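Local coordinates for conserved protein (Methanosarcina mazei, PDB 2NR4) that binds flavin mononucleotide in a split-barrel-like domain, though the reaction it serves, if any, is unknown, at residues 24-29 / 49-54; 56-61 / 136-141; 82-87 / 197-202; 115-120 / 148-153. All blocks are in the same frame, centred on the assembly; numbering follows the deposited sequence.

Interaction 1: 24-29 / 49-54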
loop_
_atom_site.group_PDB
_atom_site.type_symbol
_atom_site.label_atom_id
_atom_site.label_comp_id
_atom_site.label_asym_id
_atom_site.label_seq_id
_atom_site.Cartn_x
_atom_site.Cartn_y
_atom_site.Cartn_z
ATOM N N PHE A 24 -9.233 12.256 1.329
ATOM C CA PHE A 24 -7.870 12.827 1.191
ATOM C C PHE A 24 -6.812 11.911 1.807
ATOM O O PHE A 24 -5.694 12.330 2.052
ATOM C CB PHE A 24 -7.821 14.221 1.827
ATOM C CG PHE A 24 -8.800 15.191 1.189
ATOM C CD1 PHE A 24 -8.452 15.880 0.044
ATOM C CD2 PHE A 24 -10.086 15.326 1.702
ATOM C CE1 PHE A 24 -9.362 16.734 -0.566
ATOM C CE2 PHE A 24 -10.997 16.178 1.111
ATOM C CZ PHE A 24 -10.626 16.888 -0.026
ATOM N N GLY A 25 -7.187 10.652 2.038
ATOM C CA GLY A 25 -6.221 9.640 2.446
ATOM C C GLY A 25 -6.032 9.534 3.935
ATOM O O GLY A 25 -5.164 8.796 4.367
ATOM N N ILE A 26 -6.847 10.222 4.740
ATOM C CA ILE A 26 -6.779 10.093 6.201
ATOM C C ILE A 26 -7.847 9.103 6.661
ATOM O O ILE A 26 -9.004 9.477 6.875
ATOM C CB ILE A 26 -6.918 11.457 6.942
ATOM C CG1 ILE A 26 -6.049 12.526 6.263
ATOM C CG2 ILE A 26 -6.605 11.327 8.465
ATOM C CD1 ILE A 26 -4.608 12.156 6.162
ATOM N N ARG A 27 -7.431 7.848 6.819
ATOM C CA ARG A 27 -8.336 6.703 6.993
ATOM C C ARG A 27 -8.182 6.123 8.370
ATOM O O ARG A 27 -7.241 6.456 9.114
ATOM C CB ARG A 27 -7.985 5.578 6.023
ATOM C CG ARG A 27 -7.583 5.966 4.637
ATOM C CD ARG A 27 -8.737 6.037 3.755
ATOM N NE ARG A 27 -9.438 4.747 3.720
ATOM C CZ ARG A 27 -9.276 3.821 2.782
ATOM N NH1 ARG A 27 -8.418 4.020 1.781
ATOM N NH2 ARG A 27 -9.988 2.689 2.849
ATOM N N GLU A 28 -9.080 5.179 8.701
ATOM C CA GLU A 28 -8.996 4.508 9.970
ATOM C C GLU A 28 -7.629 3.815 10.151
ATOM O O GLU A 28 -7.094 3.273 9.190
ATOM C CB GLU A 28 -10.137 3.488 10.075
ATOM C CG GLU A 28 -10.363 3.015 11.491
ATOM C CD GLU A 28 -11.226 1.734 11.535
ATOM O OE1 GLU A 28 -11.830 1.349 10.502
ATOM O OE2 GLU A 28 -11.273 1.120 12.613
ATOM N N GLY A 29 -7.090 3.827 11.372
ATOM C CA GLY A 29 -5.778 3.212 11.665
ATOM C C GLY A 29 -4.698 4.267 11.500
ATOM O O GLY A 29 -4.976 5.454 11.709
ATOM N N ILE A 49 -0.422 9.549 10.637
ATOM C CA ILE A 49 -1.583 10.208 11.261
ATOM C C ILE A 49 -2.540 9.098 11.734
ATOM O O ILE A 49 -2.883 8.188 10.923
ATOM C CB ILE A 49 -2.249 11.134 10.256
ATOM C CG1 ILE A 49 -1.299 12.341 9.971
ATOM C CG2 ILE A 49 -3.652 11.599 10.745
ATOM C CD1 ILE A 49 -1.775 13.238 8.951
ATOM N N VAL A 50 -2.934 9.180 13.014
ATOM C CA VAL A 50 -3.717 8.140 13.687
ATOM C C VAL A 50 -5.176 8.539 13.752
ATOM O O VAL A 50 -5.503 9.666 14.194
ATOM C CB VAL A 50 -3.207 7.860 15.103
ATOM C CG1 VAL A 50 -3.848 6.552 15.685
ATOM C CG2 VAL A 50 -1.664 7.857 15.164
ATOM N N MET A 51 -6.055 7.624 13.332
ATOM C CA MET A 51 -7.476 7.889 13.433
ATOM C C MET A 51 -8.118 6.684 14.124
ATOM O O MET A 51 -8.051 5.565 13.610
ATOM C CB MET A 51 -8.057 8.124 12.040
ATOM C CG MET A 51 -9.555 8.246 12.009
ATOM S SD MET A 51 -9.950 9.990 12.215
ATOM C CE MET A 51 -9.663 10.428 10.513
ATOM N N LYS A 52 -8.711 6.914 15.295
ATOM C CA LYS A 52 -9.390 5.838 16.011
ATOM C C LYS A 52 -10.731 6.257 16.598
ATOM O O LYS A 52 -10.978 6.045 17.777
ATOM C CB LYS A 52 -8.492 5.192 17.079
ATOM C CG LYS A 52 -7.694 6.154 17.960
ATOM C CD LYS A 52 -7.027 5.455 19.158
ATOM C CE LYS A 52 -5.718 4.738 18.769
ATOM N NZ LYS A 52 -5.072 4.120 19.966
ATOM N N GLY A 53 -11.597 6.825 15.771
ATOM C CA GLY A 53 -12.969 7.088 16.195
ATOM C C GLY A 53 -13.275 8.546 16.454
ATOM O O GLY A 53 -14.443 8.934 16.497
ATOM N N GLU A 54 -12.244 9.363 16.649
ATOM C CA GLU A 54 -12.473 10.783 16.949
ATOM C C GLU A 54 -11.652 11.689 16.010
ATOM O O GLU A 54 -11.577 11.410 14.801
ATOM C CB GLU A 54 -12.236 11.044 18.437
ATOM C CG GLU A 54 -13.108 10.139 19.374
ATOM C CD GLU A 54 -14.628 10.272 19.119
ATOM O OE1 GLU A 54 -15.117 11.416 18.960
ATOM O OE2 GLU A 54 -15.334 9.229 19.067
HETATM O O HOH W 1 -5.359 8.075 9.511
#
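Ile26 and Met51 meet nearly at right angles where the loop ahead of strand 29-37 joins the end of strand 43-51, two neighbouring antiparallel strands of the FMN-binding beta barrel. The Met51 chain is bent at both chi2 (90°) and chi3 (81°), which turns its methyl back over the loop and sets CE 3.8 Å from Ile26 CG2. Ile26 and Ile49 cross obliquely, CG2 to CG2 at 3.7 Å, while the two CD1 methyls lie slightly farther apart. Leu21 also packs on Ile26 and Met51. Arg27 and Glu28 turn the other way, toward the second subunit: Arg27 forms a salt bridge with Glu152 of that subunit, and Glu28 accepts a hydrogen bond from Asp198 N of it. Gly29 and Met51 are a hydrogen-bonded antiparallel pair; the backbone angles of Gly29 by themselves call for glycine. Gly29 N reaches Met51 O at 3.0 Å, and Met51 N returns a bond to Gly29 O at 2.9 Å.

Interaction 2: 56-61 / 136-141. With FMN (flavin mononucleotide), chain C.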
loop_
_atom_site.group_PDB
_atom_site.type_symbol
_atom_site.label_atom_id
_atom_site.label_comp_id
_atom_site.label_asym_id
_atom_site.label_seq_id
_atom_site.Cartn_x
_atom_site.Cartn_y
_atom_site.Cartn_z
ATOM N N PRO A 56 -8.333 12.973 14.236
ATOM C CA PRO A 56 -7.022 12.361 13.999
ATOM C C PRO A 56 -6.003 13.005 14.899
ATOM O O PRO A 56 -6.236 14.148 15.382
ATOM C CB PRO A 56 -6.696 12.691 12.557
ATOM C CG PRO A 56 -7.719 13.629 12.068
ATOM C CD PRO A 56 -8.832 13.722 13.073
ATOM N N PHE A 57 -4.898 12.298 15.132
ATOM C CA PHE A 57 -3.797 12.830 15.931
ATOM C C PHE A 57 -2.434 12.316 15.473
ATOM O O PHE A 57 -2.347 11.369 14.675
ATOM C CB PHE A 57 -3.960 12.558 17.406
ATOM C CG PHE A 57 -3.937 11.094 17.795
ATOM C CD1 PHE A 57 -2.782 10.529 18.304
ATOM C CD2 PHE A 57 -5.106 10.330 17.736
ATOM C CE1 PHE A 57 -2.762 9.179 18.689
ATOM C CE2 PHE A 57 -5.103 8.979 18.130
ATOM C CZ PHE A 57 -3.941 8.421 18.608
ATOM N N VAL A 58 -1.385 12.968 15.965
ATOM C CA VAL A 58 -0.018 12.583 15.597
ATOM C C VAL A 58 0.794 12.402 16.848
ATOM O O VAL A 58 0.526 13.036 17.863
ATOM C CB VAL A 58 0.733 13.604 14.624
ATOM C CG1 VAL A 58 0.172 13.588 13.264
ATOM C CG2 VAL A 58 0.758 15.049 15.195
ATOM N N ARG A 59 1.799 11.520 16.772
ATOM C CA ARG A 59 2.716 11.346 17.877
ATOM C C ARG A 59 4.034 11.661 17.229
ATOM O O ARG A 59 4.482 10.923 16.341
ATOM C CB ARG A 59 2.744 9.890 18.390
ATOM C CG ARG A 59 1.444 9.337 18.930
ATOM C CD ARG A 59 1.686 8.069 19.823
ATOM N NE ARG A 59 0.425 7.491 20.335
ATOM C CZ ARG A 59 -0.070 7.676 21.561
ATOM N NH1 ARG A 59 0.589 8.387 22.463
ATOM N NH2 ARG A 59 -1.232 7.118 21.900
ATOM N N LEU A 60 4.623 12.782 17.606
ATOM C CA LEU A 60 5.900 13.187 17.030
ATOM C C LEU A 60 7.059 12.955 18.016
ATOM O O LEU A 60 7.016 13.386 19.161
ATOM C CB LEU A 60 5.850 14.658 16.621
ATOM C CG LEU A 60 4.610 15.190 15.918
ATOM C CD1 LEU A 60 4.618 16.705 15.917
ATOM C CD2 LEU A 60 4.610 14.689 14.482
ATOM N N PHE A 61 8.100 12.271 17.559
ATOM C CA PHE A 61 9.325 12.110 18.317
ATOM C C PHE A 61 9.955 13.470 18.616
ATOM O O PHE A 61 10.106 14.317 17.729
ATOM C CB PHE A 61 10.304 11.214 17.547
ATOM C CG PHE A 61 9.887 9.769 17.508
ATOM C CD1 PHE A 61 9.683 9.061 18.698
ATOM C CD2 PHE A 61 9.701 9.116 16.300
ATOM C CE1 PHE A 61 9.298 7.714 18.678
ATOM C CE2 PHE A 61 9.305 7.786 16.262
ATOM C CZ PHE A 61 9.100 7.074 17.457
ATOM N N ALA A 136 -0.426 15.615 19.454
ATOM C CA ALA A 136 -1.346 16.697 19.066
ATOM C C ALA A 136 -2.544 16.137 18.314
ATOM O O ALA A 136 -2.392 15.267 17.451
ATOM C CB ALA A 136 -0.621 17.718 18.185
ATOM N N ASP A 137 -3.739 16.646 18.613
ATOM C CA ASP A 137 -4.893 16.347 17.770
ATOM C C ASP A 137 -4.892 17.298 16.584
ATOM O O ASP A 137 -4.205 18.346 16.636
ATOM C CB ASP A 137 -6.185 16.456 18.587
ATOM C CG ASP A 137 -6.121 15.634 19.846
ATOM O OD1 ASP A 137 -5.838 14.421 19.737
ATOM O OD2 ASP A 137 -6.311 16.183 20.964
ATOM N N LEU A 138 -5.634 16.952 15.531
ATOM C CA LEU A 138 -5.618 17.663 14.274
ATOM C C LEU A 138 -6.991 18.132 13.834
ATOM O O LEU A 138 -7.928 17.329 13.715
ATOM C CB LEU A 138 -5.042 16.788 13.163
ATOM C CG LEU A 138 -3.597 16.286 13.387
ATOM C CD1 LEU A 138 -3.208 15.392 12.234
ATOM C CD2 LEU A 138 -2.581 17.440 13.513
ATOM N N VAL A 139 -7.084 19.426 13.547
ATOM C CA VAL A 139 -8.352 20.022 13.090
ATOM C C VAL A 139 -8.139 20.536 11.635
ATOM O O VAL A 139 -7.290 21.399 11.419
ATOM C CB VAL A 139 -8.760 21.197 14.024
ATOM C CG1 VAL A 139 -10.086 21.770 13.539
ATOM C CG2 VAL A 139 -8.819 20.748 15.504
ATOM N N PRO A 140 -8.862 19.983 10.629
ATOM C CA PRO A 140 -8.578 20.334 9.232
ATOM C C PRO A 140 -8.995 21.764 8.934
ATOM O O PRO A 140 -10.022 22.227 9.473
ATOM C CB PRO A 140 -9.454 19.377 8.419
ATOM C CG PRO A 140 -10.322 18.689 9.351
ATOM C CD PRO A 140 -9.961 19.008 10.760
ATOM N N LEU A 141 -8.189 22.451 8.139
ATOM C CA LEU A 141 -8.400 23.858 7.786
ATOM C C LEU A 141 -8.710 24.005 6.301
ATOM O O LEU A 141 -9.479 24.899 5.878
ATOM C CB LEU A 141 -7.144 24.677 8.119
ATOM C CG LEU A 141 -6.766 24.869 9.571
ATOM C CD1 LEU A 141 -5.567 25.810 9.672
ATOM C CD2 LEU A 141 -7.956 25.395 10.396
HETATM N N1 FMN C . 8.284 10.150 13.251
HETATM C C2 FMN C . 7.380 10.661 14.157
HETATM O O2 FMN C . 7.777 11.479 14.983
HETATM N N3 FMN C . 6.069 10.234 14.155
HETATM C C4 FMN C . 5.641 9.302 13.223
HETATM O O4 FMN C . 4.448 9.074 13.065
HETATM C C4A FMN C . 6.547 8.789 12.297
HETATM N N5 FMN C . 6.146 7.849 11.361
HETATM C C5A FMN C . 7.041 7.352 10.425
HETATM C C6 FMN C . 6.613 6.416 9.475
HETATM C C7 FMN C . 7.499 5.913 8.533
HETATM C C7M FMN C . 7.015 4.859 7.577
HETATM C C8 FMN C . 8.843 6.344 8.559
HETATM C C8M FMN C . 9.795 5.969 7.487
HETATM C C9 FMN C . 9.283 7.275 9.510
HETATM C C9A FMN C . 8.366 7.791 10.444
HETATM N N10 FMN C . 8.772 8.725 11.398
HETATM C C10 FMN C . 7.873 9.220 12.320
HETATM C "C1'" FMN C . 10.222 9.082 11.532
HETATM C "C2'" FMN C . 10.461 10.402 10.809
HETATM O "O2'" FMN C . 9.954 10.321 9.504
HETATM C "C3'" FMN C . 11.952 10.625 10.713
HETATM O "O3'" FMN C . 12.474 10.729 12.026
HETATM C "C4'" FMN C . 12.276 11.854 9.866
HETATM O "O4'" FMN C . 13.659 11.781 9.624
HETATM C "C5'" FMN C . 11.921 13.164 10.581
HETATM O "O5'" FMN C . 12.548 14.259 9.944
HETATM P P FMN C . 12.310 15.819 10.325
HETATM O O1P FMN C . 13.416 16.159 11.339
HETATM O O2P FMN C . 10.940 15.959 11.027
HETATM O O3P FMN C . 12.510 16.636 9.046
#
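Phe57 and Asp137 face each other as a non-hydrogen-bonded antiparallel pair, their CA atoms 4.1 Å apart. Phe57 CB lies 3.1 Å from Ala136 O and also touches Asp137 OD1. Phe57 CG sits between the backbone N and the carbonyl carbon (chi1 64°), which swings the ring off residues 136-141 and onto Val135. On the other face Val58 pairs with Ala136 through two backbone bonds, Val58 N to Ala136 O at 2.9 Å and Ala136 N to Val58 O at 3.2 Å. Leu138 N adds a more bent bond to Pro56 O, with 141° at the hydrogen. Leu138 runs across Val58 at about a right angle, its CD1 4.0 Å from Val58 CG1. These strands are neighbours in the closed antiparallel barrel, and strand 57-61 runs on beyond Val58 to the flavin. There Arg59 O accepts from FMN N3 at 2.8 Å, and Phe61 N donates to FMN O2 at 2.7 Å, so the backbone reads an N-H and the adjoining carbonyl of the pyrimidine ring. Farther out, Ile49 packs on Pro56 and Val58, and Asp137 OD2 is held by a salt bridge to Arg128 and a hydrogen bond from Asn126.

Interaction 3: 82-87 / 197-202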
loop_
_atom_site.group_PDB
_atom_site.type_symbol
_atom_site.label_atom_id
_atom_site.label_comp_id
_atom_site.label_asym_id
_atom_site.label_seq_id
_atom_site.Cartn_x
_atom_site.Cartn_y
_atom_site.Cartn_z
ATOM N N TYR A 82 2.576 8.129 -3.170
ATOM C CA TYR A 82 2.740 6.710 -3.556
ATOM C C TYR A 82 4.148 6.445 -4.100
ATOM O O TYR A 82 4.493 5.316 -4.378
ATOM C CB TYR A 82 1.732 6.306 -4.650
ATOM C CG TYR A 82 0.280 6.480 -4.269
ATOM C CD1 TYR A 82 -0.158 6.222 -2.988
ATOM C CD2 TYR A 82 -0.655 6.856 -5.220
ATOM C CE1 TYR A 82 -1.508 6.359 -2.644
ATOM C CE2 TYR A 82 -1.990 7.008 -4.886
ATOM C CZ TYR A 82 -2.407 6.763 -3.599
ATOM O OH TYR A 82 -3.731 6.931 -3.264
ATOM N N ASP A 83 4.964 7.492 -4.187
ATOM C CA ASP A 83 6.314 7.393 -4.707
ATOM C C ASP A 83 7.330 7.034 -3.609
ATOM O O ASP A 83 7.533 7.815 -2.680
ATOM C CB ASP A 83 6.661 8.735 -5.351
ATOM C CG ASP A 83 8.048 8.768 -5.931
ATOM O OD1 ASP A 83 8.693 7.684 -6.175
ATOM O OD2 ASP A 83 8.480 9.921 -6.157
ATOM N N PRO A 84 7.970 5.850 -3.703
ATOM C CA PRO A 84 8.847 5.438 -2.608
ATOM C C PRO A 84 10.115 6.313 -2.559
ATOM O O PRO A 84 10.705 6.454 -1.505
ATOM C CB PRO A 84 9.188 3.990 -2.977
ATOM C CG PRO A 84 9.112 4.006 -4.498
ATOM C CD PRO A 84 7.919 4.837 -4.774
ATOM N N ILE A 85 10.525 6.852 -3.706
ATOM C CA ILE A 85 11.665 7.806 -3.755
ATOM C C ILE A 85 11.449 9.023 -2.846
ATOM O O ILE A 85 12.300 9.373 -2.031
ATOM C CB ILE A 85 12.036 8.216 -5.200
ATOM C CG1 ILE A 85 12.608 7.000 -5.969
ATOM C CG2 ILE A 85 13.111 9.346 -5.148
ATOM C CD1 ILE A 85 12.733 7.221 -7.494
ATOM N N LEU A 86 10.281 9.651 -2.962
ATOM C CA LEU A 86 9.943 10.803 -2.099
ATOM C C LEU A 86 9.871 10.445 -0.621
ATOM O O LEU A 86 10.355 11.195 0.254
ATOM C CB LEU A 86 8.668 11.461 -2.613
ATOM C CG LEU A 86 8.324 12.937 -2.455
ATOM C CD1 LEU A 86 9.549 13.869 -2.726
ATOM C CD2 LEU A 86 7.204 13.223 -3.422
ATOM N N PHE A 87 9.318 9.276 -0.292
ATOM C CA PHE A 87 9.412 8.814 1.075
ATOM C C PHE A 87 10.810 8.745 1.650
ATOM O O PHE A 87 11.058 9.118 2.797
ATOM C CB PHE A 87 8.774 7.403 1.236
ATOM C CG PHE A 87 7.438 7.428 1.853
ATOM C CD1 PHE A 87 7.305 7.424 3.233
ATOM C CD2 PHE A 87 6.301 7.466 1.063
ATOM C CE1 PHE A 87 6.069 7.452 3.805
ATOM C CE2 PHE A 87 5.071 7.498 1.645
ATOM C CZ PHE A 87 4.972 7.505 3.023
ATOM N N GLY A 197 9.198 -2.083 -8.742
ATOM C CA GLY A 197 9.667 -1.541 -10.011
ATOM C C GLY A 197 10.943 -0.759 -9.846
ATOM O O GLY A 197 11.594 -0.816 -8.774
ATOM N N ASP A 198 11.297 -0.024 -10.907
ATOM C CA ASP A 198 12.458 0.885 -10.890
ATOM C C ASP A 198 12.464 1.876 -9.719
ATOM O O ASP A 198 13.518 2.116 -9.126
ATOM C CB ASP A 198 12.571 1.673 -12.204
ATOM C CG ASP A 198 13.035 0.812 -13.361
ATOM O OD1 ASP A 198 13.515 -0.303 -13.090
ATOM O OD2 ASP A 198 12.915 1.240 -14.538
ATOM N N ALA A 199 11.313 2.473 -9.399
ATOM C CA ALA A 199 11.257 3.465 -8.320
ATOM C C ALA A 199 11.638 2.864 -6.964
ATOM O O ALA A 199 12.424 3.463 -6.211
ATOM C CB ALA A 199 9.881 4.119 -8.247
ATOM N N GLU A 200 11.098 1.678 -6.653
ATOM C CA GLU A 200 11.499 0.979 -5.430
ATOM C C GLU A 200 12.975 0.625 -5.370
ATOM O O GLU A 200 13.628 0.733 -4.317
ATOM C CB GLU A 200 10.665 -0.285 -5.207
ATOM C CG GLU A 200 9.239 0.003 -4.782
ATOM C CD GLU A 200 8.339 0.442 -5.904
ATOM O OE1 GLU A 200 8.630 0.098 -7.077
ATOM O OE2 GLU A 200 7.329 1.141 -5.609
ATOM N N LYS A 201 13.507 0.178 -6.503
ATOM C CA LYS A 201 14.904 -0.219 -6.523
ATOM C C LYS A 201 15.806 1.002 -6.324
ATOM O O LYS A 201 16.783 0.908 -5.587
ATOM C CB LYS A 201 15.229 -1.054 -7.769
ATOM C CG LYS A 201 14.486 -2.419 -7.797
ATOM C CD LYS A 201 14.723 -3.125 -9.164
ATOM C CE LYS A 201 13.788 -4.314 -9.379
ATOM N NZ LYS A 201 13.886 -4.835 -10.788
ATOM N N LYS A 202 15.428 2.138 -6.905
ATOM C CA LYS A 202 16.099 3.431 -6.665
ATOM C C LYS A 202 15.980 3.892 -5.204
ATOM O O LYS A 202 16.951 4.385 -4.615
ATOM C CB LYS A 202 15.544 4.535 -7.586
ATOM C CG LYS A 202 15.988 4.487 -9.042
ATOM C CD LYS A 202 15.788 5.862 -9.737
ATOM C CE LYS A 202 15.155 5.685 -11.142
ATOM N NZ LYS A 202 15.807 4.550 -11.876
#
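Glu200 and Pro84 cross at about a right angle, the acid lying against the CG corner of the proline ring. Followed outward, Glu200 CB leads away from helix 84-92, but a bend at chi2 (77°) folds the chain back: CG and CD both come near Pro84 CG, and OE2 ends 3.6 Å from that carbon. The other oxygen, OE1, turns to its own helix start and accepts from Gly197 N at 2.8 Å. Gly197 is the N-cap residue of helix 198-210, and Asp83 holds the same position for helix 84-92, its OD1 taking Ile85 N at 3.2 Å from above the carboxylate plane. The first turns of helix 84-92, on the barrel side, and of helix 198-210, in the C-terminal helices, meet here. Replacing Glu200 by an alanine would probably leave Gly197 N without this carboxylate partner and open a gap beside the proline ring. Ala199 CB sits 3.8 Å from Pro84 CG; farther along, Ile85 CD1 reaches Lys202 CB at 3.9 Å. Phe160 of helix 158-176 touches both Pro84 and Glu200.

Interaction 4: 115-120 / 148-153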
loop_
_atom_site.group_PDB
_atom_site.type_symbol
_atom_site.label_atom_id
_atom_site.label_comp_id
_atom_site.label_asym_id
_atom_site.label_seq_id
_atom_site.Cartn_x
_atom_site.Cartn_y
_atom_site.Cartn_z
ATOM N N GLU A 115 4.056 17.273 -5.456
ATOM C CA GLU A 115 3.836 15.904 -5.909
ATOM C C GLU A 115 2.852 15.127 -5.011
ATOM O O GLU A 115 2.654 13.932 -5.208
ATOM C CB GLU A 115 5.164 15.165 -6.027
ATOM C CG GLU A 115 6.080 15.666 -7.172
ATOM C CD GLU A 115 5.402 15.725 -8.550
ATOM O OE1 GLU A 115 4.605 14.815 -8.902
ATOM O OE2 GLU A 115 5.681 16.688 -9.302
ATOM N N ALA A 116 2.221 15.798 -4.055
ATOM C CA ALA A 116 1.160 15.150 -3.269
ATOM C C ALA A 116 -0.035 14.714 -4.125
ATOM O O ALA A 116 -0.495 15.435 -5.021
ATOM C CB ALA A 116 0.684 16.058 -2.153
ATOM N N ILE A 117 -0.546 13.522 -3.843
ATOM C CA ILE A 117 -1.789 13.086 -4.453
ATOM C C ILE A 117 -2.960 13.894 -3.890
ATOM O O ILE A 117 -3.806 14.390 -4.628
ATOM C CB ILE A 117 -2.005 11.564 -4.189
ATOM C CG1 ILE A 117 -0.784 10.724 -4.665
ATOM C CG2 ILE A 117 -3.318 11.108 -4.787
ATOM C CD1 ILE A 117 -0.563 10.728 -6.126
ATOM N N ALA A 118 -3.014 13.984 -2.565
ATOM C CA ALA A 118 -4.005 14.741 -1.832
ATOM C C ALA A 118 -3.344 15.335 -0.582
ATOM O O ALA A 118 -2.466 14.683 0.054
ATOM C CB ALA A 118 -5.176 13.814 -1.432
ATOM N N TRP A 119 -3.761 16.548 -0.198
ATOM C CA TRP A 119 -3.188 17.215 0.998
ATOM C C TRP A 119 -4.290 17.731 1.903
ATOM O O TRP A 119 -5.411 18.044 1.423
ATOM C CB TRP A 119 -2.174 18.331 0.600
ATOM C CG TRP A 119 -2.747 19.345 -0.341
ATOM C CD1 TRP A 119 -2.622 19.359 -1.710
ATOM C CD2 TRP A 119 -3.582 20.468 0.004
ATOM N NE1 TRP A 119 -3.328 20.452 -2.236
ATOM C CE2 TRP A 119 -3.916 21.137 -1.206
ATOM C CE3 TRP A 119 -4.056 20.990 1.219
ATOM C CZ2 TRP A 119 -4.720 22.293 -1.230
ATOM C CZ3 TRP A 119 -4.855 22.128 1.193
ATOM C CH2 TRP A 119 -5.194 22.753 -0.033
ATOM N N VAL A 120 -4.009 17.785 3.198
ATOM C CA VAL A 120 -4.913 18.420 4.165
ATOM C C VAL A 120 -4.046 19.284 5.058
ATOM O O VAL A 120 -3.069 18.793 5.644
ATOM C CB VAL A 120 -5.684 17.394 5.048
ATOM C CG1 VAL A 120 -6.677 18.125 5.997
ATOM C CG2 VAL A 120 -6.428 16.350 4.165
ATOM N N ARG A 148 -3.798 15.624 -11.432
ATOM C CA ARG A 148 -2.628 15.508 -12.305
ATOM C C ARG A 148 -1.575 14.499 -11.802
ATOM O O ARG A 148 -0.773 14.006 -12.588
ATOM C CB ARG A 148 -1.986 16.893 -12.529
ATOM C CG ARG A 148 -2.893 17.938 -13.257
ATOM C CD ARG A 148 -2.305 19.372 -13.221
ATOM N NE ARG A 148 -3.336 20.398 -13.422
ATOM C CZ ARG A 148 -3.128 21.717 -13.365
ATOM N NH1 ARG A 148 -1.914 22.209 -13.120
ATOM N NH2 ARG A 148 -4.141 22.555 -13.561
ATOM N N ASN A 149 -1.595 14.188 -10.505
ATOM C CA ASN A 149 -0.599 13.305 -9.895
ATOM C C ASN A 149 -1.018 11.836 -9.759
ATOM O O ASN A 149 -0.217 10.996 -9.328
ATOM C CB ASN A 149 -0.193 13.856 -8.528
ATOM C CG ASN A 149 0.688 15.085 -8.639
ATOM O OD1 ASN A 149 1.436 15.229 -9.608
ATOM N ND2 ASN A 149 0.615 15.970 -7.648
ATOM N N ILE A 150 -2.273 11.551 -10.088
ATOM C CA ILE A 150 -2.758 10.177 -10.189
ATOM C C ILE A 150 -2.679 9.821 -11.659
ATOM O O ILE A 150 -3.444 10.340 -12.456
ATOM C CB ILE A 150 -4.234 10.010 -9.726
ATOM C CG1 ILE A 150 -4.516 10.774 -8.428
ATOM C CG2 ILE A 150 -4.583 8.505 -9.569
ATOM C CD1 ILE A 150 -5.947 10.619 -7.940
ATOM N N LYS A 151 -1.738 8.971 -12.035
ATOM C CA LYS A 151 -1.645 8.590 -13.447
ATOM C C LYS A 151 -1.873 7.086 -13.669
ATOM O O LYS A 151 -2.224 6.663 -14.781
ATOM C CB LYS A 151 -0.324 9.083 -14.056
ATOM C CG LYS A 151 -0.236 10.645 -14.191
ATOM C CD LYS A 151 -0.947 11.194 -15.461
ATOM C CE LYS A 151 -1.689 12.526 -15.222
ATOM N NZ LYS A 151 -0.870 13.743 -15.527
ATOM N N GLU A 152 -1.690 6.297 -12.604
ATOM C CA GLU A 152 -1.925 4.850 -12.632
ATOM C C GLU A 152 -2.853 4.478 -11.453
ATOM O O GLU A 152 -3.062 5.291 -10.542
ATOM C CB GLU A 152 -0.589 4.081 -12.610
ATOM C CG GLU A 152 0.357 4.500 -13.767
ATOM C CD GLU A 152 1.687 3.747 -13.860
ATOM O OE1 GLU A 152 1.937 2.758 -13.130
ATOM O OE2 GLU A 152 2.520 4.168 -14.702
ATOM N N LEU A 153 -3.457 3.284 -11.495
ATOM C CA LEU A 153 -4.280 2.815 -10.370
ATOM C C LEU A 153 -3.359 2.299 -9.273
ATOM O O LEU A 153 -2.546 1.454 -9.557
ATOM C CB LEU A 153 -5.171 1.626 -10.816
ATOM C CG LEU A 153 -6.300 1.284 -9.841
ATOM C CD1 LEU A 153 -7.220 2.456 -9.672
ATOM C CD2 LEU A 153 -7.105 0.014 -10.275
#
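The carboxylate of Glu115 and the amide of Asn149 meet with their planes 52° apart and their side chains crossing at about a right angle. At one edge of the amide, ND2 donates to Ala116 O at 2.9 Å, with 156° at the hydrogen and the acceptor close to the amide plane. Seen from the carbonyl, however, the donor stands well above its plane, 49° out of it, and not on a lone pair. Asn149 OD1 lies 3.3 Å from Glu115 OE1, two acceptors near each other without a hydrogen bond. ND2 also donates to Lys114 O, while Ala116 O takes a second bond from Asn146 ND2. Ile117 CD1 rests 3.2 Å from the backbone O of Asn149. The other branch of Ile117, CG2, stands anti to the backbone N and meets Ile150 CG1 at 3.8 Å, the two isoleucines crossing at about a right angle. The contact thus ties the turn leading into barrel strand 118-130 to the loop that leaves strand 133-145 for helix 158-176. A leucine in place of Asn149 is likely to leave Lys114 O without this donor and Ala116 O dependent on Asn146. With both carbonyls drawing on ND2, the amide's orientation is fixed, and OD1 is left facing Glu115, whose negative charge would probably be slightly disfavoured there, solvent screening permitting.

Interactions 1 and 2 are consecutive in the barrel sheet, their centres 10 Å apart, and Val50 N lies 2.8 Å from Phe57 O, a probable hydrogen bond. Of the four, interaction 2 holds FMN directly, through part of a pocket completed by residues such as Gly48 and Thr66, whereas the Val50 side chain of interaction 1 is about 7 Å from FMN and that of Pro84 in interaction 3 about 11 Å. Interaction 4 reaches the same sheet and touches interaction 1 through Phe24 CB and Val120 CG2, 3.5 Å apart, and interaction 2 through Pro140 CB and Val120 CG1, 3.9 Å apart. It also meets interaction 3, where Tyr82 packs on Ile117. Across the dimer, the 24-29 loop of one chain meets interactions 3 and 4 of the other.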